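Local structure of bartonella effector protein (Bep) substrate of VirB T4SS (Bartonella sp. AR 15-3, 4M16) at residues Thr103-Ala108 and Asp194-Lys199; Glu141-Phe146 and Glu202-Met207; Arg39-Val44 and Lys67-Ser72; Tyr79-Ser84 and Ala93-Met98; Leu178-Val183 and Glu212-Pro217. The protein probably transfers AMP from ATP to tyrosine or threonine side chains of target proteins, through the N-terminal Fic domain described here. One frame throughout, in Å; residues are numbered along the deposited sequence. Where two conformers were deposited one is given.

Interaction 1: Thr103-Ala108 and Asp194-Lys199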
# COMPACT_ATOMS: atom_id res chain seq x y z
N THR A 103 2.54 -8.81 -16.79
CA THR A 103 1.16 -9.21 -17.01
C THR A 103 0.44 -8.15 -17.80
O THR A 103 1.01 -7.13 -18.14
CB THR A 103 0.39 -9.38 -15.68
OG1 THR A 103 0.10 -8.08 -15.15
CG2 THR A 103 1.21 -10.16 -14.67
N ASP A 104 -0.83 -8.41 -18.07
CA ASP A 104 -1.70 -7.39 -18.62
C ASP A 104 -2.79 -7.18 -17.59
O ASP A 104 -3.95 -7.14 -17.92
CB ASP A 104 -2.24 -7.91 -19.98
CG ASP A 104 -1.13 -8.02 -21.03
OD1 ASP A 104 -0.62 -6.96 -21.42
OD2 ASP A 104 -0.74 -9.13 -21.41
N ILE A 105 -2.41 -7.20 -16.30
CA ILE A 105 -3.35 -7.05 -15.20
C ILE A 105 -3.14 -5.68 -14.54
O ILE A 105 -2.08 -5.43 -13.96
CB ILE A 105 -3.18 -8.17 -14.12
CG1 ILE A 105 -3.38 -9.58 -14.70
CG2 ILE A 105 -4.20 -8.01 -13.02
CD1 ILE A 105 -2.81 -10.68 -13.82
N TYR A 106 -4.13 -4.79 -14.68
CA TYR A 106 -3.96 -3.38 -14.24
C TYR A 106 -4.56 -3.12 -12.87
O TYR A 106 -5.53 -3.74 -12.46
CB TYR A 106 -4.57 -2.41 -15.26
CG TYR A 106 -3.83 -2.42 -16.57
CD1 TYR A 106 -4.01 -3.42 -17.48
CD2 TYR A 106 -2.93 -1.40 -16.89
CE1 TYR A 106 -3.33 -3.43 -18.69
CE2 TYR A 106 -2.21 -1.41 -18.08
CZ TYR A 106 -2.44 -2.44 -18.97
OH TYR A 106 -1.78 -2.46 -20.17
N PHE A 107 -3.90 -2.24 -12.15
CA PHE A 107 -4.47 -1.56 -11.00
C PHE A 107 -5.53 -0.57 -11.51
O PHE A 107 -5.76 -0.42 -12.71
CB PHE A 107 -3.36 -0.82 -10.23
CG PHE A 107 -2.35 -1.75 -9.66
CD1 PHE A 107 -2.68 -2.59 -8.59
CD2 PHE A 107 -1.08 -1.87 -10.25
CE1 PHE A 107 -1.72 -3.48 -8.08
CE2 PHE A 107 -0.17 -2.76 -9.75
CZ PHE A 107 -0.49 -3.56 -8.67
N ALA A 108 -6.20 0.08 -10.59
CA ALA A 108 -7.20 1.06 -10.95
C ALA A 108 -6.63 2.13 -11.88
O ALA A 108 -5.50 2.62 -11.71
CB ALA A 108 -7.73 1.71 -9.71
N ASP A 194 -2.31 -12.86 -6.77
CA ASP A 194 -3.46 -13.77 -6.92
C ASP A 194 -4.83 -13.10 -6.74
O ASP A 194 -5.80 -13.46 -7.43
CB ASP A 194 -3.36 -14.98 -5.96
CG ASP A 194 -2.37 -16.04 -6.43
OD1 ASP A 194 -1.76 -15.92 -7.49
OD2 ASP A 194 -2.21 -17.02 -5.68
N ALA A 195 -4.93 -12.18 -5.79
CA ALA A 195 -6.17 -11.44 -5.55
C ALA A 195 -6.61 -10.70 -6.81
O ALA A 195 -7.80 -10.64 -7.09
CB ALA A 195 -6.04 -10.47 -4.36
N MET A 196 -5.66 -10.20 -7.59
CA MET A 196 -6.01 -9.50 -8.84
C MET A 196 -6.14 -10.41 -10.04
O MET A 196 -6.94 -10.11 -10.94
CB MET A 196 -5.03 -8.33 -9.13
CG MET A 196 -5.41 -7.13 -8.25
SD MET A 196 -4.12 -5.93 -8.24
CE MET A 196 -4.11 -5.43 -9.98
N ALA A 197 -5.37 -11.51 -10.05
CA ALA A 197 -5.29 -12.39 -11.24
C ALA A 197 -6.44 -13.41 -11.28
O ALA A 197 -7.05 -13.62 -12.33
CB ALA A 197 -3.95 -13.12 -11.31
N LEU A 198 -6.74 -14.01 -10.14
CA LEU A 198 -7.73 -15.07 -10.07
C LEU A 198 -9.16 -14.49 -9.95
O LEU A 198 -9.34 -13.29 -9.96
CB LEU A 198 -7.42 -15.97 -8.86
CG LEU A 198 -6.02 -16.62 -8.80
CD1 LEU A 198 -5.87 -17.29 -7.44
CD2 LEU A 198 -5.78 -17.58 -9.96
N LYS A 199 -10.16 -15.35 -9.85
CA LYS A 199 -11.57 -14.90 -9.79
C LYS A 199 -12.25 -15.40 -8.55
O LYS A 199 -11.86 -16.43 -7.98
CB LYS A 199 -12.37 -15.48 -10.97
CG LYS A 199 -12.14 -14.76 -12.29
CD LYS A 199 -13.04 -15.30 -13.39
CE LYS A 199 -12.38 -16.40 -14.19
NZ LYS A 199 -13.27 -16.81 -15.33

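Interaction 2: Glu141-Phe146 and Glu202-Met207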
# COMPACT_ATOMS: atom_id res chain seq x y z
N GLU A 141 -13.29 -8.99 6.87
CA GLU A 141 -13.48 -7.63 6.38
C GLU A 141 -12.15 -7.00 5.97
O GLU A 141 -12.11 -6.25 4.98
CB GLU A 141 -14.17 -6.76 7.43
CG GLU A 141 -15.62 -7.15 7.70
CD GLU A 141 -16.42 -7.32 6.42
OE1 GLU A 141 -16.46 -6.37 5.62
OE2 GLU A 141 -17.01 -8.44 6.22
N THR A 142 -11.07 -7.32 6.69
CA THR A 142 -9.75 -6.83 6.28
C THR A 142 -9.27 -7.44 4.98
O THR A 142 -8.68 -6.74 4.17
CB THR A 142 -8.62 -6.94 7.34
OG1 THR A 142 -8.50 -8.27 7.85
CG2 THR A 142 -8.83 -5.90 8.48
N VAL A 143 -9.52 -8.71 4.76
CA VAL A 143 -9.15 -9.34 3.48
C VAL A 143 -9.77 -8.59 2.30
O VAL A 143 -9.06 -8.20 1.33
CB VAL A 143 -9.58 -10.81 3.42
CG1 VAL A 143 -9.55 -11.33 1.99
CG2 VAL A 143 -8.73 -11.67 4.33
N LYS A 144 -11.07 -8.30 2.41
CA LYS A 144 -11.77 -7.57 1.34
C LYS A 144 -11.24 -6.12 1.13
O LYS A 144 -10.96 -5.68 -0.01
CB LYS A 144 -13.28 -7.56 1.57
CG LYS A 144 -13.90 -8.92 1.38
CD LYS A 144 -15.42 -8.97 1.58
CE LYS A 144 -15.76 -8.75 3.03
NZ LYS A 144 -17.03 -9.44 3.44
N LEU A 145 -11.11 -5.39 2.25
CA LEU A 145 -10.61 -4.03 2.22
C LEU A 145 -9.16 -3.92 1.77
O LEU A 145 -8.81 -3.02 0.98
CB LEU A 145 -10.81 -3.37 3.61
CG LEU A 145 -12.15 -2.70 3.85
CD1 LEU A 145 -12.22 -2.37 5.34
CD2 LEU A 145 -12.38 -1.43 3.01
N PHE A 146 -8.33 -4.83 2.26
CA PHE A 146 -6.94 -4.91 1.79
C PHE A 146 -6.76 -5.26 0.29
O PHE A 146 -6.04 -4.52 -0.42
CB PHE A 146 -6.12 -5.85 2.69
CG PHE A 146 -4.64 -5.82 2.37
CD1 PHE A 146 -4.13 -6.62 1.36
CD2 PHE A 146 -3.78 -5.03 3.08
CE1 PHE A 146 -2.81 -6.57 1.05
CE2 PHE A 146 -2.43 -4.97 2.76
CZ PHE A 146 -1.93 -5.77 1.77
N GLU A 202 -11.60 -18.15 -5.35
CA GLU A 202 -10.17 -18.47 -5.39
C GLU A 202 -9.32 -17.22 -5.09
O GLU A 202 -8.29 -17.27 -4.40
CB GLU A 202 -9.82 -19.08 -6.75
CG GLU A 202 -10.38 -20.48 -7.02
CD GLU A 202 -11.90 -20.55 -7.23
OE1 GLU A 202 -12.55 -19.54 -7.62
OE2 GLU A 202 -12.46 -21.64 -6.99
N ALA A 203 -9.74 -16.08 -5.60
CA ALA A 203 -9.06 -14.79 -5.32
C ALA A 203 -9.17 -14.37 -3.83
O ALA A 203 -8.18 -13.91 -3.21
CB ALA A 203 -9.62 -13.70 -6.23
N HIS A 204 -10.35 -14.50 -3.26
CA HIS A 204 -10.55 -14.22 -1.80
C HIS A 204 -9.66 -15.15 -0.91
O HIS A 204 -8.99 -14.72 0.08
CB HIS A 204 -12.05 -14.33 -1.48
CG HIS A 204 -12.41 -13.93 -0.09
ND1 HIS A 204 -12.57 -12.60 0.30
CD2 HIS A 204 -12.62 -14.68 1.01
CE1 HIS A 204 -12.90 -12.57 1.57
NE2 HIS A 204 -12.94 -13.82 2.03
N GLN A 205 -9.62 -16.43 -1.26
CA GLN A 205 -8.82 -17.41 -0.49
C GLN A 205 -7.32 -17.15 -0.53
O GLN A 205 -6.58 -17.45 0.45
CB GLN A 205 -9.11 -18.85 -0.94
CG GLN A 205 -8.44 -19.88 -0.08
CD GLN A 205 -8.87 -19.76 1.37
OE1 GLN A 205 -10.06 -19.84 1.68
NE2 GLN A 205 -7.89 -19.57 2.27
N ALA A 206 -6.83 -16.64 -1.67
CA ALA A 206 -5.41 -16.27 -1.72
C ALA A 206 -5.05 -15.28 -0.58
O ALA A 206 -4.11 -15.43 0.19
CB ALA A 206 -5.08 -15.63 -3.07
N MET A 207 -5.85 -14.25 -0.46
CA MET A 207 -5.56 -13.23 0.53
C MET A 207 -5.93 -13.67 1.96
O MET A 207 -5.25 -13.30 2.93
CB MET A 207 -6.31 -11.98 0.10
CG MET A 207 -6.01 -10.71 0.88
SD MET A 207 -4.30 -10.24 0.76
CE MET A 207 -4.19 -9.62 -0.92

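Interaction 3: Arg39-Val44 and Lys67-Ser72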
# COMPACT_ATOMS: atom_id res chain seq x y z
N ARG A 39 15.64 2.11 3.77
CA ARG A 39 16.21 2.54 5.05
C ARG A 39 15.44 3.68 5.69
O ARG A 39 15.09 3.60 6.86
CB ARG A 39 17.68 2.96 4.87
CG ARG A 39 18.58 1.80 4.53
CD ARG A 39 20.08 2.09 4.73
NE ARG A 39 20.61 3.18 3.91
CZ ARG A 39 20.95 3.12 2.61
NH1 ARG A 39 20.82 2.00 1.89
NH2 ARG A 39 21.41 4.21 2.01
N ASN A 40 15.15 4.71 4.91
CA ASN A 40 14.37 5.84 5.41
C ASN A 40 13.00 5.38 5.97
O ASN A 40 12.62 5.76 7.06
CB ASN A 40 14.15 6.86 4.31
CG ASN A 40 15.39 7.68 3.96
OD1 ASN A 40 16.46 7.52 4.52
ND2 ASN A 40 15.17 8.68 3.12
N ALA A 41 12.26 4.61 5.17
CA ALA A 41 10.94 4.10 5.55
C ALA A 41 10.93 3.25 6.86
O ALA A 41 9.98 3.35 7.65
CB ALA A 41 10.35 3.30 4.42
N LYS A 42 11.91 2.39 7.05
CA LYS A 42 12.01 1.63 8.29
C LYS A 42 12.22 2.53 9.52
O LYS A 42 11.61 2.33 10.57
CB LYS A 42 13.14 0.62 8.20
CG LYS A 42 13.27 -0.30 9.40
CD LYS A 42 11.97 -1.05 9.67
CE LYS A 42 12.11 -2.21 10.64
NZ LYS A 42 12.57 -1.63 11.92
N LYS A 43 13.12 3.49 9.39
CA LYS A 43 13.28 4.46 10.44
C LYS A 43 11.93 5.08 10.84
O LYS A 43 11.65 5.21 12.05
CB LYS A 43 14.31 5.54 10.04
CG LYS A 43 15.72 5.01 10.14
CD LYS A 43 16.76 6.05 9.67
CE LYS A 43 18.19 5.60 9.91
NZ LYS A 43 19.03 5.86 8.70
N VAL A 44 11.10 5.42 9.84
CA VAL A 44 9.80 6.07 10.08
C VAL A 44 8.83 5.08 10.72
O VAL A 44 8.12 5.44 11.67
CB VAL A 44 9.21 6.67 8.80
CG1 VAL A 44 7.76 7.03 8.98
CG2 VAL A 44 10.01 7.87 8.36
N LYS A 67 3.37 10.19 2.98
CA LYS A 67 4.21 11.40 3.15
C LYS A 67 5.27 11.16 4.23
O LYS A 67 6.46 11.51 4.04
CB LYS A 67 3.33 12.62 3.46
CG LYS A 67 4.05 13.87 3.97
CD LYS A 67 4.76 14.62 2.90
CE LYS A 67 5.35 15.94 3.42
NZ LYS A 67 4.34 17.03 3.50
N ARG A 68 4.89 10.58 5.36
CA ARG A 68 5.89 10.24 6.38
C ARG A 68 6.98 9.28 5.90
O ARG A 68 8.19 9.50 6.16
CB ARG A 68 5.21 9.60 7.62
CG ARG A 68 4.37 10.57 8.47
CD ARG A 68 5.22 11.60 9.21
NE ARG A 68 6.17 10.94 10.10
CZ ARG A 68 5.89 10.42 11.29
NH1 ARG A 68 4.67 10.49 11.80
NH2 ARG A 68 6.85 9.80 11.96
N LEU A 69 6.53 8.23 5.23
CA LEU A 69 7.40 7.14 4.79
C LEU A 69 8.37 7.57 3.69
O LEU A 69 9.48 7.10 3.68
CB LEU A 69 6.61 5.93 4.28
CG LEU A 69 5.93 5.09 5.37
CD1 LEU A 69 4.83 4.13 4.84
CD2 LEU A 69 6.96 4.34 6.15
N PHE A 70 7.95 8.43 2.78
CA PHE A 70 8.68 8.73 1.54
C PHE A 70 8.94 10.21 1.29
O PHE A 70 9.43 10.57 0.21
CB PHE A 70 7.88 8.17 0.34
CG PHE A 70 7.73 6.69 0.37
CD1 PHE A 70 8.83 5.89 0.14
CD2 PHE A 70 6.52 6.09 0.71
CE1 PHE A 70 8.77 4.52 0.25
CE2 PHE A 70 6.44 4.69 0.79
CZ PHE A 70 7.54 3.92 0.54
N GLY A 71 8.66 11.05 2.26
CA GLY A 71 8.72 12.49 2.09
C GLY A 71 10.14 12.98 1.99
O GLY A 71 10.43 13.92 1.23
N SER A 72 11.07 12.29 2.67
CA SER A 72 12.48 12.63 2.47
C SER A 72 12.99 12.35 1.06
O SER A 72 13.97 13.01 0.58
CB SER A 72 13.37 11.94 3.50
OG SER A 72 13.15 12.55 4.76

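Interaction 4: Tyr79-Ser84 and Ala93-Met98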
# COMPACT_ATOMS: atom_id res chain seq x y z
N TYR A 79 0.86 12.34 -2.36
CA TYR A 79 0.02 12.76 -3.45
C TYR A 79 -0.40 11.51 -4.19
O TYR A 79 0.39 10.60 -4.34
CB TYR A 79 0.78 13.69 -4.46
CG TYR A 79 1.02 15.12 -3.95
CD1 TYR A 79 2.01 15.39 -3.02
CD2 TYR A 79 0.28 16.19 -4.45
CE1 TYR A 79 2.25 16.67 -2.57
CE2 TYR A 79 0.50 17.48 -3.99
CZ TYR A 79 1.50 17.71 -3.06
OH TYR A 79 1.71 18.96 -2.59
N THR A 80 -1.64 11.46 -4.67
CA THR A 80 -2.09 10.29 -5.43
C THR A 80 -1.82 10.48 -6.92
O THR A 80 -1.79 11.62 -7.46
CB THR A 80 -3.55 9.97 -5.13
OG1 THR A 80 -4.37 11.13 -5.40
CG2 THR A 80 -3.68 9.58 -3.67
N ARG A 81 -1.54 9.36 -7.57
CA ARG A 81 -1.03 9.37 -8.94
C ARG A 81 -2.03 9.78 -10.03
O ARG A 81 -1.60 10.07 -11.13
CB ARG A 81 -0.37 8.00 -9.28
CG ARG A 81 -1.33 6.83 -9.45
CD ARG A 81 -0.65 5.54 -9.83
NE ARG A 81 -1.58 4.44 -9.59
CZ ARG A 81 -2.55 4.05 -10.40
NH1 ARG A 81 -2.71 4.57 -11.61
NH2 ARG A 81 -3.37 3.05 -10.00
N ASP A 82 -3.31 9.88 -9.71
CA ASP A 82 -4.30 10.41 -10.65
C ASP A 82 -4.08 11.89 -10.98
O ASP A 82 -4.45 12.35 -12.06
CB ASP A 82 -5.71 10.26 -10.10
CG ASP A 82 -5.86 10.77 -8.69
OD1 ASP A 82 -5.06 10.37 -7.80
OD2 ASP A 82 -6.80 11.52 -8.44
N LEU A 83 -3.48 12.62 -10.05
CA LEU A 83 -3.35 14.06 -10.22
C LEU A 83 -2.06 14.34 -10.99
O LEU A 83 -1.04 13.71 -10.78
CB LEU A 83 -3.35 14.74 -8.85
CG LEU A 83 -4.71 14.65 -8.10
CD1 LEU A 83 -4.53 15.17 -6.69
CD2 LEU A 83 -5.83 15.41 -8.80
N SER A 84 -2.11 15.30 -11.88
CA SER A 84 -0.91 15.84 -12.49
C SER A 84 0.00 16.37 -11.42
O SER A 84 -0.44 17.19 -10.59
CB SER A 84 -1.27 16.97 -13.44
OG SER A 84 -1.91 16.38 -14.53
N ALA A 93 4.11 15.47 -14.30
CA ALA A 93 4.12 14.04 -14.42
C ALA A 93 2.76 13.48 -14.09
O ALA A 93 1.95 14.10 -13.34
CB ALA A 93 5.19 13.44 -13.52
N GLN A 94 2.53 12.30 -14.64
CA GLN A 94 1.26 11.63 -14.51
C GLN A 94 1.44 10.14 -14.66
O GLN A 94 2.36 9.69 -15.31
CB GLN A 94 0.27 12.15 -15.54
CG GLN A 94 -1.12 11.74 -15.11
CD GLN A 94 -2.13 12.60 -15.76
OE1 GLN A 94 -1.91 13.10 -16.91
NE2 GLN A 94 -3.21 12.90 -15.02
N MET A 95 0.60 9.38 -13.98
CA MET A 95 0.65 7.94 -14.12
C MET A 95 -0.74 7.34 -14.06
O MET A 95 -1.10 6.74 -13.08
CB MET A 95 1.54 7.35 -13.03
CG MET A 95 1.80 5.86 -13.16
SD MET A 95 2.96 5.61 -14.50
CE MET A 95 3.69 4.04 -14.08
N SER A 96 -1.53 7.55 -15.10
CA SER A 96 -2.94 7.03 -15.07
C SER A 96 -3.02 5.48 -15.01
O SER A 96 -3.92 4.90 -14.39
CB SER A 96 -3.77 7.60 -16.25
OG SER A 96 -3.81 9.02 -16.13
N MET A 97 -2.10 4.81 -15.69
CA MET A 97 -2.15 3.36 -15.81
C MET A 97 -0.91 2.70 -15.21
O MET A 97 0.22 3.14 -15.46
CB MET A 97 -2.31 2.96 -17.30
CG MET A 97 -3.67 3.29 -17.85
SD MET A 97 -4.03 2.53 -19.42
CE MET A 97 -2.92 3.50 -20.42
N MET A 98 -1.15 1.69 -14.40
CA MET A 98 -0.12 0.88 -13.76
C MET A 98 -0.58 -0.57 -13.75
O MET A 98 -1.76 -0.87 -13.60
CB MET A 98 0.12 1.35 -12.34
CG MET A 98 0.54 2.80 -12.26
SD MET A 98 1.34 3.24 -10.69
CE MET A 98 2.97 2.51 -10.88
O HOH W 1 0.64 11.58 -11.57
O HOH W 2 -5.01 9.81 -14.08

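Interaction 5: Leu178-Val183 and Glu212-Pro217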
# COMPACT_ATOMS: atom_id res chain seq x y z
N LEU A 178 -2.06 -7.44 13.28
CA LEU A 178 -1.51 -7.88 12.02
C LEU A 178 -0.02 -7.56 12.02
O LEU A 178 0.37 -6.49 12.48
CB LEU A 178 -2.18 -7.16 10.86
CG LEU A 178 -3.66 -7.38 10.58
CD1 LEU A 178 -4.17 -6.46 9.49
CD2 LEU A 178 -3.97 -8.83 10.29
N ASP A 179 0.79 -8.47 11.50
CA ASP A 179 2.22 -8.24 11.37
C ASP A 179 2.76 -8.82 10.07
O ASP A 179 3.09 -9.98 9.98
CB ASP A 179 2.93 -8.83 12.55
CG ASP A 179 4.42 -8.60 12.51
OD1 ASP A 179 4.96 -7.95 11.57
OD2 ASP A 179 5.03 -9.09 13.46
N PHE A 180 2.89 -7.95 9.09
CA PHE A 180 3.31 -8.39 7.78
C PHE A 180 4.75 -8.96 7.77
O PHE A 180 5.04 -9.79 6.91
CB PHE A 180 3.15 -7.27 6.76
CG PHE A 180 1.70 -6.98 6.41
CD1 PHE A 180 1.08 -7.71 5.40
CD2 PHE A 180 0.94 -6.08 7.13
CE1 PHE A 180 -0.26 -7.52 5.07
CE2 PHE A 180 -0.40 -5.89 6.81
CZ PHE A 180 -1.00 -6.61 5.77
N SER A 181 5.58 -8.58 8.74
CA SER A 181 6.97 -9.08 8.83
C SER A 181 7.09 -10.57 9.20
O SER A 181 8.18 -11.13 9.14
CB SER A 181 7.78 -8.25 9.83
OG SER A 181 7.51 -8.66 11.17
N VAL A 182 5.99 -11.21 9.59
CA VAL A 182 5.93 -12.64 9.91
C VAL A 182 6.17 -13.55 8.70
O VAL A 182 6.55 -14.68 8.85
CB VAL A 182 4.54 -12.99 10.53
CG1 VAL A 182 4.31 -14.51 10.61
CG2 VAL A 182 4.43 -12.39 11.92
N VAL A 183 5.89 -13.05 7.49
CA VAL A 183 6.04 -13.86 6.26
C VAL A 183 6.96 -13.16 5.31
O VAL A 183 7.30 -12.01 5.54
CB VAL A 183 4.68 -14.08 5.56
CG1 VAL A 183 3.77 -14.97 6.42
CG2 VAL A 183 4.02 -12.74 5.26
N GLU A 212 -4.63 -14.97 7.73
CA GLU A 212 -4.61 -15.93 8.84
C GLU A 212 -3.17 -16.09 9.41
O GLU A 212 -2.96 -16.08 10.61
CB GLU A 212 -5.22 -17.25 8.39
CG GLU A 212 -6.74 -17.09 8.27
CD GLU A 212 -7.48 -18.28 7.70
OE1 GLU A 212 -6.81 -19.24 7.26
OE2 GLU A 212 -8.75 -18.25 7.68
N ASP A 213 -2.20 -16.15 8.53
CA ASP A 213 -0.80 -16.34 8.89
C ASP A 213 -0.20 -15.15 9.68
O ASP A 213 0.71 -15.36 10.50
CB ASP A 213 0.01 -16.49 7.60
CG ASP A 213 -0.15 -17.87 6.96
OD1 ASP A 213 -0.73 -18.74 7.59
OD2 ASP A 213 0.33 -18.08 5.81
N ILE A 214 -0.66 -13.93 9.39
CA ILE A 214 -0.02 -12.74 9.97
C ILE A 214 -0.79 -12.18 11.18
O ILE A 214 -0.42 -11.12 11.74
CB ILE A 214 0.23 -11.61 8.91
CG1 ILE A 214 -1.08 -10.99 8.45
CG2 ILE A 214 1.13 -12.13 7.78
CD1 ILE A 214 -0.93 -9.83 7.50
N SER A 215 -1.85 -12.88 11.59
CA SER A 215 -2.78 -12.32 12.59
C SER A 215 -2.77 -13.08 13.92
O SER A 215 -3.78 -13.19 14.59
CB SER A 215 -4.21 -12.23 12.05
OG SER A 215 -4.66 -13.47 11.64
N ASN A 216 -1.59 -13.54 14.30
CA ASN A 216 -1.42 -14.33 15.54
C ASN A 216 -2.30 -15.59 15.63
O ASN A 216 -3.05 -15.78 16.60
CB ASN A 216 -1.71 -13.42 16.71
CG ASN A 216 -1.40 -14.08 18.02
OD1 ASN A 216 -0.59 -15.03 18.07
ND2 ASN A 216 -2.03 -13.61 19.09
N PRO A 217 -2.26 -16.44 14.59
CA PRO A 217 -3.12 -17.64 14.59
C PRO A 217 -2.77 -18.60 15.72
O PRO A 217 -3.61 -19.41 16.12
CB PRO A 217 -2.81 -18.31 13.23
CG PRO A 217 -1.41 -17.85 12.93
CD PRO A 217 -1.34 -16.43 13.44

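Interaction 1: Thr103-Ala108 and Asp194-Lys199
The backbones of I105 and A197 approach each other most closely, CA to CA 6.9 Å, where an irregular chain passes the end of a helix. Residues 103-108 are neither helix nor strand. Residues 194-197 are the last of helix 185-197, and L198, the first to leave helical angles, still gives its N-H to D194 O. No hydrogen bond joins the two segments, so apolar side chains carry the contact.

M196 is the main one. Its chain runs out extended (chi2 166°) to put the sulfur at the F107 ring, and the bend at chi3 (64°) turns the terminal methyl to the loop backbone. SD lies 3.4 Å from F107 CE1, oblique to the ring and 4.3 Å from its centroid: a Met-aromatic contact in which the two side chains meet at about a right angle. The methyl CE packs 3.3 Å from Y106 O and also touches F107 CD1. An unbranched, polarisable methionine suits a place where ring and backbone must both be met. I105 uses its two branches separately: CG2 rests 4.0 Å from M196 CB, while CD1 reaches A197 CB at 3.7 Å, where the small alanine lets it come near the helix.

T103 OG1 accepts from I105 N over 2.9 Å, an ST turn that shapes the chain just before I105. Further along, the F107 ring stacks on H153, the first residue of HPFRAGN, which corresponds to the Fic signature HPFx(D/E)GN with alanine in the acidic position. This surface packing thus joins helix 185-197 to a loop beside the Fic signature site.

Interaction 2: Glu141-Phe146 and Glu202-Met207
V143 and M207 form the close, buried part of this contact between two helices. The segment axes pass 9.7 Å apart at 107°, so the helices meet nearly crosswise and only a few side chains can reach across. V143 CG1 lies 3.8 Å from M207 CG and 3.6 Å from H204 CE1, filling the angle between these two residues, a place where a compact branched side chain fits well. M207 leaves its helix with CG anti to the backbone N (chi1 -172°); the bend at chi2 then carries SD to 3.7 Å from F146 CD1, and the bend at chi3 brings CE to the same ring atoms, CD1 and CE1. The sulfur meets the ring obliquely, a Met-aromatic contact.

The K144 side is looser and open to solvent. Here K144 CG packs at the edge of the H204 imidazole, 3.8 Å from CE1, while its ammonium group turns elsewhere: NZ forms salt bridges with E141 OE2 (3.0 Å) and with E140. E140 also accepts a hydrogen bond from H204 NE2, so one carboxylate holds side chains from both helices.

Inward, F146 meets F167 of helix 159-174 and F211 of helix 200-214 edge to face, and M207 packs on C192 and A195, so helix 185-197 borders the crossing as well.

Interaction 3: Arg39-Val44 and Lys67-Ser72
V44 and R68 cross obliquely, the two branches of the valine straddling the backbone carbonyl of the arginine. V44 CG2 lies 3.3 Å from R68 O, whereas CG1, anti to its own backbone N (chi1 166°), turns to the arginine side chain and packs 3.9 Å from R68 CB. R68 is doubly bent, at chi2 and chi3, which folds the guanidinium back beside V44 CG1, where a salt bridge with E51 and a hydrogen bond to Y64 hold it. L69 meets V44 from another direction: its CD2 touches V44 CG1 at 4.0 Å, A41 CB at 3.9 Å and A41 O at 3.5 Å. One methyl thus fills the groove between residues a helical turn apart. A41 is small enough for the backbones to come unusually near, CA of A41 and L69 being 4.7 Å apart. Where the helix gives way to loop, S72 CB rests 3.7 Å from N40 ND2, a plain packing contact; N40 OD1 is hydrogen-bonded to R36.

L69 also packs on V162 and I165 of helix 159-174. The arrangement is helix-helix packing through small and branched residues, joining helix 30-48 to helix 59-70 within the largely helical Fic fold.

Interaction 4: Tyr79-Ser84 and Ala93-Met98
R81 lays one face of its guanidinium against M98, in the conformer given, with CG of the methionine 3.5 Å above the plane and offset toward the rim; the carbonyls of M95 and S96 come to the edge. The segments flank the short antiparallel hairpin 85-86/92-93, the second starting on its last residue, consistent with the flap of Fic proteins, and R81 stands in a type I turn from T80 to L83.

At that edge NH1 donates to M95 O over 3.1 Å, nearly straight (164°) and in both the carbonyl and guanidinium planes, and weakly to S96 O at 3.0 Å. CG sits between the backbone N and carbonyl carbon (chi1 71°), and the chain beyond runs extended, carrying the group across to 93-98. NE hydrogen-bonds to H153 O and NH2 to A108 O. Arginine suits this place, since its several N-H groups can gather carbonyls from separate loops.

The Q94 amide is the other flat group: NE2 donates to D82 O (3.3 Å) within its own plane, but from above the carbonyl plane. Water 1 lies 2.7 Å from R81 O and 2.8 Å from L83 O, bridging the two carbonyls. The turn is braced from within by T80 OG1, which donates to the syn lone pair of D82 OD1 over 2.6 Å.

Interaction 5: Leu178-Val183 and Glu212-Pro217
I214 sets its terminal methyl over one face of the F180 ring, offset toward CE1: CD1 stands 3.6 Å from the ring centroid and 18° off the normal, a close CH-pi contact. The isoleucine is placed for this by having CG1 between its backbone N and carbonyl carbon (chi1 69°), with CD1 extended beyond. Its other branch turns elsewhere, CG2 packing 3.9 Å from V183 CG2, so a beta-branched residue serves two neighbours of the opposing loop at once. L178 adds CD2, 4.1 Å from I214 CG1 and 3.8 Å from S215 CB.

The backbones are joined by one hydrogen bond, D179 N to I214 O, 2.9 Å. L178 CA approaches the same oxygen at 3.4 Å in a CA-H...O contact. The D179 carboxylate faces its own segment: OD1 takes the S181 hydroxyl at 2.7 Å and S181 N at 3.0 Å, both from one face of its plane, making an Asx turn that shapes the start of the 3-10 segment 180-182.

F180 also stacks on H164 of helix 159-174, and D213 forms a salt bridge with R187. Chemically, apolar packing around I214 makes most of this contact, while the carbonyl oxygen of I214, near the end of helix 200-214, is satisfied by a backbone N-H.

In the fold
From the N terminus, interaction 3 closes first, bringing helix 30-48 onto helix 59-70 before any other contact opens. Interaction 4 follows as a short loop around the 85-93 hairpin. The remaining three open in the order 103-108, 141-146, 178-183 and close in the same order, so interactions 1, 2 and 5 all cross one another; none is nested. Together they tie the loop before helix 110-126, helix 135-152 and the loop after helix 159-174 to helices 185-197 and 200-214. Direct touches link interaction 4 to 1 (A108 O with R81), 1 to 2 (D194 with A206) and 2 to 5 (F146 with F180). Interaction 3 touches none of the others, its centre about 28 Å from that of interaction 1.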